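Local coordinates for protein prephenate dehydratase (Arthrobacter aurescens, PDB 3MWB) that probably catalyses the decarboxylation and dehydration of prephenate to 3-phenylpyruvate in L-phenylalanine biosynthesis, and binds L-phenylalanine at its ACT domain, at residues F18-L23 against A32-C37; T38-A43 against V67-D72; M142-L145 against P150-A153; V181-L186 against S248-G253. All blocks are in the same frame, centred on the assembly; numbering follows the deposited sequence. Where two conformers were deposited one is given.

Along the chain the four contacts come in series. Contacts 1 and 2 follow each other in the dehydratase region, centres about 14 Å apart: strand 33-37 leads into helix 40-48, and Cys-37 packs against Thr-42 and Ala-43. Contact 3 lies further out, beside the second mixed sheet, its centre about 23 Å from that of contact 1 and about 35 Å from that of contact 4. Contact 4 runs from strand 181-188, in the same sheet as strand 33-37, to the ACT-domain strand 245-252. Phe-184 packs on helix 18-23 and Ile-185 on Thr-70, so contacts 1 and 2 touch the two faces of strand 181-188, from which Arg-183 reaches the ACT domain.

Contact 1: F18-L23 against A32-C37; sequences FTEAAL and ATRIPC
Within the beta-alpha-beta unit of strand 8-12, helix 18-23 and strand 33-37, the helix meets the second strand through Glu-20 and Leu-23, both of which touch Arg-34. The arginine bridges a charge and an apolar surface. Its aliphatic part lies against Leu-23: CD2 of the leucine is 3.8 Å from Arg-34 CG and 3.9 Å from Arg-34 CD, so one methyl branch covers the middle of the arginine chain. The arginine chain bends about its CG-CD bond (chi3 -53°), and the guanidinium comes within range of the acid one helical turn before the leucine. Glu-20 OE2 lies 3.6 Å from Arg-34 NE, at the edge of the guanidinium and in its plane; this is a salt bridge without a hydrogen bond. The two side chains cross at about a right angle and their flat groups are turned 52° apart, so this is not a coplanar, two-oxygen (bidentate) pairing. Glu-20 reaches the arginine by running its CG away from the backbone N (chi1 176°).

The polar ends have further partners that hold them in this pose. Glu-20 OE1 accepts from the backbone N of Gly-16, its strongest polar partner, just ahead of the helix, while Arg-34 NH1 donates to Ala-29 O in the loop that leads into the strand. Leu-23 and Glu-20 also rest on Phe-11 of strand 8-12. A helix packed over two neighbouring parallel strands, with side chains of the helix touching the edge strand, is characteristic of the right-handed beta-alpha-beta crossover of periplasmic-binding-protein-like folds.

Contact 2: T38-A43 against V67-D72; sequences TNVNTA and VTATLD
The start of helix 40-48 faces the middle of helix 67-73, with CA of Val-40 and CA of Thr-70 6.1 Å apart. Both helices belong to the dehydratase part, whose family falls in the periplasmic-binding-protein clan, and here they meet over strand 54-60. Val-40, the first residue of its helix, points at the other helix and makes the contact. Its CB sits 3.9 Å from Ala-69 CB, while its two methyls straddle the hydroxyl of Thr-70: CG2 is 3.5 Å from Thr-70 OG1, and CG1 is 3.7 Å from the same oxygen. With CG1 anti to the backbone N (chi1 159°) and CG2 anti to the carbonyl carbon, both methyls face that oxygen. The main hydrogen-bond partner of the buried hydroxyl is Pro-58 O; Gly-66 O is also within bonding distance and would share its one proton. Val-40 also lies on Val-57 and Pro-58 of the strand.

Asn-39, at the N-cap, fixes the helix start that presents Val-40. Its OD1 takes two donors from Thr-42: the backbone N at 2.8 Å, nearly in line with the Asn-39 carbonyl (172°), and Thr-42 OG1 at 2.9 Å, above the amide plane.

Contact 3: M142-L145 against P150-A153; sequences MGLL and PYEA
Leu-144 lays one methyl branch against the ring of Tyr-151: Leu-144 CD2 is 3.5 Å from Tyr-151 CE1 and 3.6 Å from Tyr-151 CD1. Close behind, Leu-144 CG is 3.7 Å from Tyr-151 CE1. The approach is oblique to the ring, and the two side chains cross at about a right angle. The same methyl reaches beyond the tyrosine to the backbone that follows it, with Leu-144 CD2 lying 3.7 Å from Glu-152 C, so a single leucine branch covers both the ring and the main chain leading to Ala-153. CG of Tyr-151 stands between its own backbone N and carbonyl carbon (chi1 50°), and this turns the ring toward the helix.

At its far end the ring reaches Gly-143, whose CA is 3.1 Å from Tyr-151 OH. Gly-143 has no side chain, and the hydroxyl lies directly against its CA. There the hydroxyl is hydrogen-bonded to Ser-140 O, one turn earlier in helix 137-143. This is an alpha-to-beta connection of the second dehydratase sheet: a short loop leads from helix 137-143 back to Ala-153, which opens strand 153-156 beside strand 107-110. Glu-152 OE1 also ties the strand start to strand 107-110 by accepting from the backbone N atoms of Lys-106 and Arg-107. Leu-144 also packs on Val-95 of strand 93-96 and on Leu-167, a residue of an observed magnesium site, though no metal is bound to this chain.

Contact 4: V181-L186 against S248-G253; sequences VTRFIL and SIDADG
Arg-183 and Asp-250 reach for each other from opposite directions, one from strand 181-188 of the dehydratase sheet and the other from strand 245-252 of the ACT-domain sheet. The arginine runs out extended from CG to NE, with CG anti to the backbone N (chi1 -160°), and this length carries its guanidinium across to the neighbouring domain. Asp-250 needs little reach; its short side chain already points at the dehydratase strand. They meet through one carboxylate oxygen: Asp-250 OD2 is 3.2 Å from Arg-183 NH1 and 3.4 Å from Arg-183 NH2, forming a salt bridge but no hydrogen bond. The planes of guanidinium and carboxylate stand 74° apart and Asp-250 OD2 approaches obliquely, 3.6 Å from Arg-183 CZ. A steep pairing of this kind probably relies more on charge than on directed N-H bonds.

Each charge has a stronger partner on its own side. Arg-183 NE pairs with Glu-85 OE1 of the adjoining strand 81-89, while Asp-250 OD2 also receives Arg-232 NE of strand 230-237, and Asp-250 OD1 is hydrogen-bonded with Thr-203 OG1. OD2 is therefore shared by two arginines, one from each domain. Arg-232 also belongs to a phenylalanine pocket, and the side chain of Asp-250 lies about 7 Å from a bound phenylalanine. Two arginines around one oxygen would probably favour the charged form of the aspartate, and the shared charge links the dehydratase sheet to the ACT sheet, close to a phenylalanine pocket but not part of it.

Contact 1: F18-L23 against A32-C37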
loop_
_atom_site.group_PDB
_atom_site.type_symbol
_atom_site.label_atom_id
_atom_site.label_comp_id
_atom_site.label_asym_id
_atom_site.label_seq_id
_atom_site.Cartn_x
_atom_site.Cartn_y
_atom_site.Cartn_z
ATOM N N PHE A 18 30.178 31.158 -1.557
ATOM C CA PHE A 18 29.830 30.150 -2.544
ATOM C C PHE A 18 28.463 30.431 -3.176
ATOM O O PHE A 18 28.260 30.193 -4.364
ATOM C CB PHE A 18 29.884 28.749 -1.907
ATOM C CG PHE A 18 31.275 28.267 -1.691
ATOM C CD1 PHE A 18 32.003 28.671 -0.557
ATOM C CD2 PHE A 18 31.899 27.471 -2.651
ATOM C CE1 PHE A 18 33.329 28.244 -0.375
ATOM C CE2 PHE A 18 33.217 27.039 -2.479
ATOM C CZ PHE A 18 33.929 27.422 -1.332
ATOM N N THR A 19 27.541 30.973 -2.386
ATOM C CA THR A 19 26.234 31.364 -2.922
ATOM C C THR A 19 26.346 32.389 -4.063
ATOM O O THR A 19 25.757 32.186 -5.123
ATOM C CB THR A 19 25.284 31.845 -1.820
ATOM O OG1 THR A 19 25.333 30.920 -0.721
ATOM C CG2 THR A 19 23.856 31.911 -2.327
ATOM N N GLU A 20 27.090 33.471 -3.860
ATOM C CA GLU A 20 27.266 34.443 -4.943
ATOM C C GLU A 20 27.882 33.789 -6.186
ATOM O O GLU A 20 27.379 33.954 -7.299
ATOM C CB GLU A 20 28.100 35.651 -4.517
ATOM C CG GLU A 20 28.340 36.596 -5.691
ATOM C CD GLU A 20 28.700 38.015 -5.298
ATOM O OE1 GLU A 20 29.626 38.224 -4.477
ATOM O OE2 GLU A 20 28.056 38.927 -5.852
ATOM N N ALA A 21 28.968 33.044 -5.975
ATOM C CA ALA A 21 29.636 32.305 -7.056
ATOM C C ALA A 21 28.640 31.517 -7.900
ATOM O O ALA A 21 28.761 31.472 -9.112
ATOM C CB ALA A 21 30.732 31.384 -6.494
ATOM N N ALA A 22 27.641 30.932 -7.240
ATOM C CA ALA A 22 26.580 30.158 -7.895
ATOM C C ALA A 22 25.608 31.018 -8.701
ATOM O O ALA A 22 25.240 30.661 -9.812
ATOM C CB ALA A 22 25.817 29.346 -6.857
ATOM N N LEU A 23 25.167 32.133 -8.127
ATOM C CA LEU A 23 24.370 33.110 -8.869
ATOM C C LEU A 23 25.115 33.557 -10.114
ATOM O O LEU A 23 24.522 33.724 -11.182
ATOM C CB LEU A 23 24.081 34.339 -7.995
ATOM C CG LEU A 23 23.214 35.450 -8.598
ATOM C CD1 LEU A 23 21.913 34.891 -9.225
ATOM C CD2 LEU A 23 22.905 36.502 -7.533
ATOM N N ALA A 32 23.817 41.582 -14.263
ATOM C CA ALA A 32 22.570 41.959 -13.598
ATOM C C ALA A 32 22.828 42.500 -12.189
ATOM O O ALA A 32 23.935 42.374 -11.654
ATOM C CB ALA A 32 21.616 40.782 -13.541
ATOM N N THR A 33 21.807 43.114 -11.603
ATOM C CA THR A 33 21.905 43.633 -10.250
ATOM C C THR A 33 21.845 42.459 -9.282
ATOM O O THR A 33 20.904 41.663 -9.315
ATOM C CB THR A 33 20.790 44.663 -9.965
ATOM O OG1 THR A 33 20.879 45.733 -10.914
ATOM C CG2 THR A 33 20.928 45.255 -8.576
ATOM N N ARG A 34 22.879 42.323 -8.463
ATOM C CA ARG A 34 22.937 41.257 -7.461
ATOM C C ARG A 34 23.009 41.854 -6.058
ATOM O O ARG A 34 23.975 42.502 -5.686
ATOM C CB ARG A 34 24.103 40.295 -7.730
ATOM C CG ARG A 34 24.136 39.749 -9.149
ATOM C CD ARG A 34 25.343 38.849 -9.410
ATOM N NE ARG A 34 26.627 39.470 -9.063
ATOM C CZ ARG A 34 27.296 40.327 -9.838
ATOM N NH1 ARG A 34 26.830 40.681 -11.031
ATOM N NH2 ARG A 34 28.454 40.820 -9.415
ATOM N N ILE A 35 21.959 41.611 -5.288
ATOM C CA ILE A 35 21.812 42.164 -3.945
ATOM C C ILE A 35 22.108 41.095 -2.890
ATOM O O ILE A 35 21.381 40.099 -2.805
ATOM C CB ILE A 35 20.377 42.683 -3.720
ATOM C CG1 ILE A 35 19.973 43.680 -4.813
ATOM C CG2 ILE A 35 20.229 43.290 -2.323
ATOM C CD1 ILE A 35 20.904 44.840 -4.927
ATOM N N PRO A 36 23.166 41.292 -2.081
ATOM C CA PRO A 36 23.380 40.317 -1.002
ATOM C C PRO A 36 22.434 40.570 0.160
ATOM O O PRO A 36 22.175 41.724 0.509
ATOM C CB PRO A 36 24.816 40.593 -0.553
ATOM C CG PRO A 36 25.033 42.031 -0.879
ATOM C CD PRO A 36 24.238 42.309 -2.129
ATOM N N CYS A 37 21.906 39.503 0.742
ATOM C CA CYS A 37 20.977 39.654 1.852
ATOM C C CYS A 37 21.511 38.904 3.048
ATOM O O CYS A 37 22.202 37.907 2.894
ATOM C CB CYS A 37 19.581 39.159 1.483
ATOM S SG CYS A 37 18.815 40.133 0.200
#

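Contact 2: T38-A43 against V67-D72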
loop_
_atom_site.group_PDB
_atom_site.type_symbol
_atom_site.label_atom_id
_atom_site.label_comp_id
_atom_site.label_asym_id
_atom_site.label_seq_id
_atom_site.Cartn_x
_atom_site.Cartn_y
_atom_site.Cartn_z
ATOM N N THR A 38 21.174 39.415 4.230
ATOM C CA THR A 38 21.615 38.878 5.518
ATOM C C THR A 38 21.298 37.392 5.669
ATOM O O THR A 38 22.132 36.615 6.133
ATOM C CB THR A 38 20.904 39.615 6.684
ATOM O OG1 THR A 38 21.256 41.004 6.674
ATOM C CG2 THR A 38 21.306 39.022 8.008
ATOM N N ASN A 39 20.068 37.015 5.326
ATOM C CA ASN A 39 19.636 35.627 5.467
ATOM C C ASN A 39 18.704 35.193 4.351
ATOM O O ASN A 39 18.307 36.001 3.501
ATOM C CB ASN A 39 19.055 35.356 6.881
ATOM C CG ASN A 39 17.907 36.270 7.236
ATOM O OD1 ASN A 39 17.110 36.643 6.386
ATOM N ND2 ASN A 39 17.811 36.635 8.518
ATOM N N VAL A 40 18.390 33.898 4.326
ATOM C CA VAL A 40 17.473 33.375 3.338
ATOM C C VAL A 40 16.101 34.062 3.358
ATOM O O VAL A 40 15.567 34.373 2.285
ATOM C CB VAL A 40 17.359 31.815 3.430
ATOM C CG1 VAL A 40 16.081 31.319 2.786
ATOM C CG2 VAL A 40 18.593 31.190 2.776
ATOM N N ASN A 41 15.526 34.291 4.543
ATOM C CA ASN A 41 14.212 34.915 4.579
ATOM C C ASN A 41 14.232 36.305 3.951
ATOM O O ASN A 41 13.376 36.614 3.135
ATOM C CB ASN A 41 13.588 34.976 5.974
ATOM C CG ASN A 41 12.081 35.282 5.907
ATOM O OD1 ASN A 41 11.301 34.512 5.312
ATOM N ND2 ASN A 41 11.674 36.423 6.469
ATOM N N THR A 42 15.229 37.114 4.311
ATOM C CA THR A 42 15.395 38.456 3.749
ATOM C C THR A 42 15.541 38.408 2.233
ATOM O O THR A 42 14.967 39.252 1.528
ATOM C CB THR A 42 16.581 39.193 4.400
ATOM O OG1 THR A 42 16.293 39.382 5.791
ATOM C CG2 THR A 42 16.783 40.576 3.775
ATOM N N ALA A 43 16.288 37.421 1.729
ATOM C CA ALA A 43 16.425 37.248 0.272
ATOM C C ALA A 43 15.062 37.027 -0.376
ATOM O O ALA A 43 14.726 37.657 -1.399
ATOM C CB ALA A 43 17.384 36.077 -0.074
ATOM N N VAL A 67 20.634 26.138 4.578
ATOM C CA VAL A 67 19.748 25.080 4.027
ATOM C C VAL A 67 18.398 24.892 4.757
ATOM O O VAL A 67 17.346 24.943 4.128
ATOM C CB VAL A 67 20.502 23.730 3.824
ATOM C CG1 VAL A 67 19.540 22.544 3.744
ATOM C CG2 VAL A 67 21.380 23.806 2.575
ATOM N N THR A 68 18.422 24.700 6.071
ATOM C CA THR A 68 17.162 24.586 6.823
ATOM C C THR A 68 16.319 25.866 6.715
ATOM O O THR A 68 15.099 25.800 6.591
ATOM C CB THR A 68 17.407 24.249 8.277
ATOM O OG1 THR A 68 18.465 25.092 8.779
ATOM C CG2 THR A 68 17.806 22.773 8.392
ATOM N N ALA A 69 16.970 27.020 6.740
ATOM C CA ALA A 69 16.252 28.273 6.514
ATOM C C ALA A 69 15.457 28.214 5.203
ATOM O O ALA A 69 14.304 28.633 5.153
ATOM C CB ALA A 69 17.200 29.464 6.511
ATOM N N THR A 70 16.081 27.703 4.151
ATOM C CA THR A 70 15.456 27.644 2.838
ATOM C C THR A 70 14.217 26.749 2.842
ATOM O O THR A 70 13.170 27.135 2.347
ATOM C CB THR A 70 16.440 27.135 1.781
ATOM O OG1 THR A 70 17.449 28.128 1.562
ATOM C CG2 THR A 70 15.712 26.835 0.479
ATOM N N LEU A 71 14.355 25.569 3.434
ATOM C CA LEU A 71 13.294 24.574 3.476
ATOM C C LEU A 71 12.095 25.092 4.251
ATOM O O LEU A 71 10.961 24.838 3.873
ATOM C CB LEU A 71 13.810 23.273 4.103
ATOM C CG LEU A 71 14.951 22.576 3.360
ATOM C CD1 LEU A 71 15.411 21.359 4.166
ATOM C CD2 LEU A 71 14.496 22.164 1.966
ATOM N N ASP A 72 12.341 25.846 5.316
ATOM C CA ASP A 72 11.229 26.385 6.100
ATOM C C ASP A 72 10.601 27.578 5.381
ATOM O O ASP A 72 9.368 27.724 5.353
ATOM C CB ASP A 72 11.699 26.738 7.517
ATOM C CG ASP A 72 11.960 25.497 8.362
ATOM O OD1 ASP A 72 11.553 24.392 7.933
ATOM O OD2 ASP A 72 12.550 25.623 9.460
#

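Contact 3: M142-L145 against P150-A153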
loop_
_atom_site.group_PDB
_atom_site.type_symbol
_atom_site.label_atom_id
_atom_site.label_comp_id
_atom_site.label_asym_id
_atom_site.label_seq_id
_atom_site.Cartn_x
_atom_site.Cartn_y
_atom_site.Cartn_z
HETATM N N MSE A 142 37.463 38.332 4.434
HETATM C CA MSE A 142 37.472 39.797 4.564
HETATM C C MSE A 142 38.078 40.297 5.877
HETATM O O MSE A 142 38.644 41.399 5.930
HETATM C CB MSE A 142 36.058 40.378 4.385
HETATM C CG MSE A 142 35.457 40.136 2.998
HETATM SE SE MSE A 142 36.530 40.827 1.495
HETATM C CE MSE A 142 35.946 42.690 1.563
ATOM N N GLY A 143 37.952 39.492 6.931
ATOM C CA GLY A 143 38.548 39.798 8.231
ATOM C C GLY A 143 40.062 39.963 8.163
ATOM O O GLY A 143 40.639 40.723 8.936
ATOM N N LEU A 144 40.699 39.262 7.225
ATOM C CA LEU A 144 42.147 39.374 6.997
ATOM C C LEU A 144 42.622 40.748 6.499
ATOM O O LEU A 144 43.812 41.058 6.590
ATOM C CB LEU A 144 42.623 38.293 6.025
ATOM C CG LEU A 144 42.504 36.826 6.452
ATOM C CD1 LEU A 144 42.657 35.924 5.239
ATOM C CD2 LEU A 144 43.517 36.470 7.529
ATOM N N LEU A 145 41.711 41.563 5.968
ATOM C CA LEU A 145 42.087 42.877 5.431
ATOM C C LEU A 145 42.106 43.946 6.526
ATOM O O LEU A 145 42.425 45.110 6.268
ATOM C CB LEU A 145 41.162 43.298 4.282
ATOM C CG LEU A 145 41.163 42.418 3.027
ATOM C CD1 LEU A 145 39.932 42.682 2.165
ATOM C CD2 LEU A 145 42.448 42.592 2.218
ATOM N N PRO A 150 42.379 38.488 14.344
ATOM C CA PRO A 150 42.775 37.495 15.349
ATOM C C PRO A 150 43.163 36.123 14.767
ATOM O O PRO A 150 43.245 35.143 15.506
ATOM C CB PRO A 150 41.542 37.402 16.255
ATOM C CG PRO A 150 40.403 37.754 15.369
ATOM C CD PRO A 150 40.922 38.705 14.319
ATOM N N TYR A 151 43.416 36.075 13.460
ATOM C CA TYR A 151 43.854 34.854 12.761
ATOM C C TYR A 151 44.730 35.241 11.567
ATOM O O TYR A 151 44.840 36.425 11.237
ATOM C CB TYR A 151 42.657 33.997 12.317
ATOM C CG TYR A 151 41.596 34.769 11.569
ATOM C CD1 TYR A 151 41.677 34.936 10.194
ATOM C CD2 TYR A 151 40.520 35.361 12.250
ATOM C CE1 TYR A 151 40.707 35.653 9.501
ATOM C CE2 TYR A 151 39.555 36.085 11.568
ATOM C CZ TYR A 151 39.654 36.217 10.189
ATOM O OH TYR A 151 38.711 36.931 9.504
ATOM N N GLU A 152 45.351 34.254 10.920
ATOM C CA GLU A 152 46.357 34.558 9.894
ATOM C C GLU A 152 46.018 33.988 8.506
ATOM O O GLU A 152 46.626 34.372 7.503
ATOM C CB GLU A 152 47.756 34.116 10.349
ATOM C CG GLU A 152 48.195 34.650 11.720
ATOM C CD GLU A 152 47.735 33.758 12.870
ATOM O OE1 GLU A 152 47.782 32.516 12.730
ATOM O OE2 GLU A 152 47.314 34.297 13.911
ATOM N N ALA A 153 45.040 33.091 8.456
ATOM C CA ALA A 153 44.565 32.521 7.196
ATOM C C ALA A 153 43.047 32.316 7.209
ATOM O O ALA A 153 42.425 32.275 8.278
ATOM C CB ALA A 153 45.277 31.221 6.911
#

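Contact 4: V181-L186 against S248-G253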
loop_
_atom_site.group_PDB
_atom_site.type_symbol
_atom_site.label_atom_id
_atom_site.label_comp_id
_atom_site.label_asym_id
_atom_site.label_seq_id
_atom_site.Cartn_x
_atom_site.Cartn_y
_atom_site.Cartn_z
ATOM N N VAL A 181 29.413 19.142 -4.014
ATOM C CA VAL A 181 28.647 20.154 -4.750
ATOM C C VAL A 181 27.585 20.711 -3.841
ATOM O O VAL A 181 27.107 20.010 -2.958
ATOM C CB VAL A 181 27.948 19.588 -6.009
ATOM C CG1 VAL A 181 28.978 19.087 -7.053
ATOM C CG2 VAL A 181 26.955 18.466 -5.632
ATOM N N THR A 182 27.228 21.977 -4.060
ATOM C CA THR A 182 26.091 22.578 -3.382
ATOM C C THR A 182 24.934 22.697 -4.364
ATOM O O THR A 182 25.119 23.083 -5.523
ATOM C CB THR A 182 26.455 23.974 -2.810
ATOM O OG1 THR A 182 27.557 23.836 -1.908
ATOM C CG2 THR A 182 25.250 24.617 -2.054
ATOM N N ARG A 183 23.745 22.339 -3.909
ATOM C CA ARG A 183 22.563 22.523 -4.708
ATOM C C ARG A 183 21.919 23.836 -4.290
ATOM O O ARG A 183 21.724 24.097 -3.094
ATOM C CB ARG A 183 21.611 21.356 -4.525
ATOM C CG ARG A 183 20.591 21.216 -5.646
ATOM C CD ARG A 183 19.697 20.005 -5.449
ATOM N NE ARG A 183 18.454 20.312 -6.124
ATOM C CZ ARG A 183 17.270 20.442 -5.549
ATOM N NH1 ARG A 183 17.082 20.187 -4.265
ATOM N NH2 ARG A 183 16.254 20.765 -6.300
ATOM N N PHE A 184 21.651 24.673 -5.283
ATOM C CA PHE A 184 20.969 25.941 -5.082
ATOM C C PHE A 184 19.649 25.948 -5.855
ATOM O O PHE A 184 19.489 25.204 -6.824
ATOM C CB PHE A 184 21.835 27.109 -5.602
ATOM C CG PHE A 184 23.154 27.276 -4.886
ATOM C CD1 PHE A 184 24.296 26.572 -5.316
ATOM C CD2 PHE A 184 23.273 28.169 -3.822
ATOM C CE1 PHE A 184 25.530 26.738 -4.678
ATOM C CE2 PHE A 184 24.492 28.349 -3.162
ATOM C CZ PHE A 184 25.636 27.633 -3.598
ATOM N N ILE A 185 18.730 26.819 -5.445
ATOM C CA ILE A 185 17.504 27.053 -6.197
ATOM C C ILE A 185 17.308 28.546 -6.420
ATOM O O ILE A 185 17.680 29.378 -5.588
ATOM C CB ILE A 185 16.232 26.403 -5.534
ATOM C CG1 ILE A 185 16.118 26.802 -4.054
ATOM C CG2 ILE A 185 16.244 24.891 -5.734
ATOM C CD1 ILE A 185 14.809 26.417 -3.380
ATOM N N LEU A 186 16.762 28.884 -7.575
ATOM C CA LEU A 186 16.444 30.272 -7.904
ATOM C C LEU A 186 14.930 30.405 -7.841
ATOM O O LEU A 186 14.214 29.723 -8.546
ATOM C CB LEU A 186 16.942 30.618 -9.314
ATOM C CG LEU A 186 16.900 32.072 -9.800
ATOM C CD1 LEU A 186 17.853 32.976 -8.998
ATOM C CD2 LEU A 186 17.261 32.119 -11.297
ATOM N N SER A 248 8.598 18.212 2.350
ATOM C CA SER A 248 9.232 18.890 1.227
ATOM C C SER A 248 9.720 17.817 0.246
ATOM O O SER A 248 10.479 16.903 0.613
ATOM C CB SER A 248 10.405 19.719 1.745
ATOM O OG SER A 248 10.911 20.616 0.773
ATOM N N ILE A 249 9.257 17.898 -0.994
ATOM C CA ILE A 249 9.416 16.769 -1.918
ATOM C C ILE A 249 9.829 17.254 -3.309
ATOM O O ILE A 249 9.243 18.211 -3.841
ATOM C CB ILE A 249 8.084 15.952 -2.036
ATOM C CG1 ILE A 249 7.726 15.244 -0.710
ATOM C CG2 ILE A 249 8.171 14.904 -3.149
ATOM C CD1 ILE A 249 6.285 14.770 -0.634
ATOM N N ASP A 250 10.838 16.601 -3.893
ATOM C CA ASP A 250 11.161 16.799 -5.325
ATOM C C ASP A 250 10.793 15.534 -6.075
ATOM O O ASP A 250 11.211 14.427 -5.675
ATOM C CB ASP A 250 12.659 17.094 -5.564
ATOM C CG ASP A 250 13.158 18.360 -4.844
ATOM O OD1 ASP A 250 12.347 19.276 -4.539
ATOM O OD2 ASP A 250 14.384 18.448 -4.596
ATOM N N ALA A 251 9.999 15.688 -7.142
ATOM C CA ALA A 251 9.641 14.579 -8.042
ATOM C C ALA A 251 10.265 14.773 -9.408
ATOM O O ALA A 251 10.502 15.929 -9.831
ATOM C CB ALA A 251 8.121 14.474 -8.168
ATOM N N ASP A 252 10.560 13.666 -10.092
ATOM C CA ASP A 252 10.958 13.687 -11.517
ATOM C C ASP A 252 9.739 13.982 -12.363
ATOM O O ASP A 252 8.723 13.274 -12.272
ATOM C CB ASP A 252 11.464 12.324 -11.969
ATOM C CG ASP A 252 12.805 11.954 -11.370
ATOM O OD1 ASP A 252 13.433 12.814 -10.697
ATOM O OD2 ASP A 252 13.248 10.796 -11.603
ATOM N N GLY A 253 9.816 15.012 -13.196
ATOM C CA GLY A 253 8.707 15.314 -14.054
ATOM C C GLY A 253 8.310 16.763 -14.093
ATOM O O GLY A 253 8.790 17.605 -13.313
#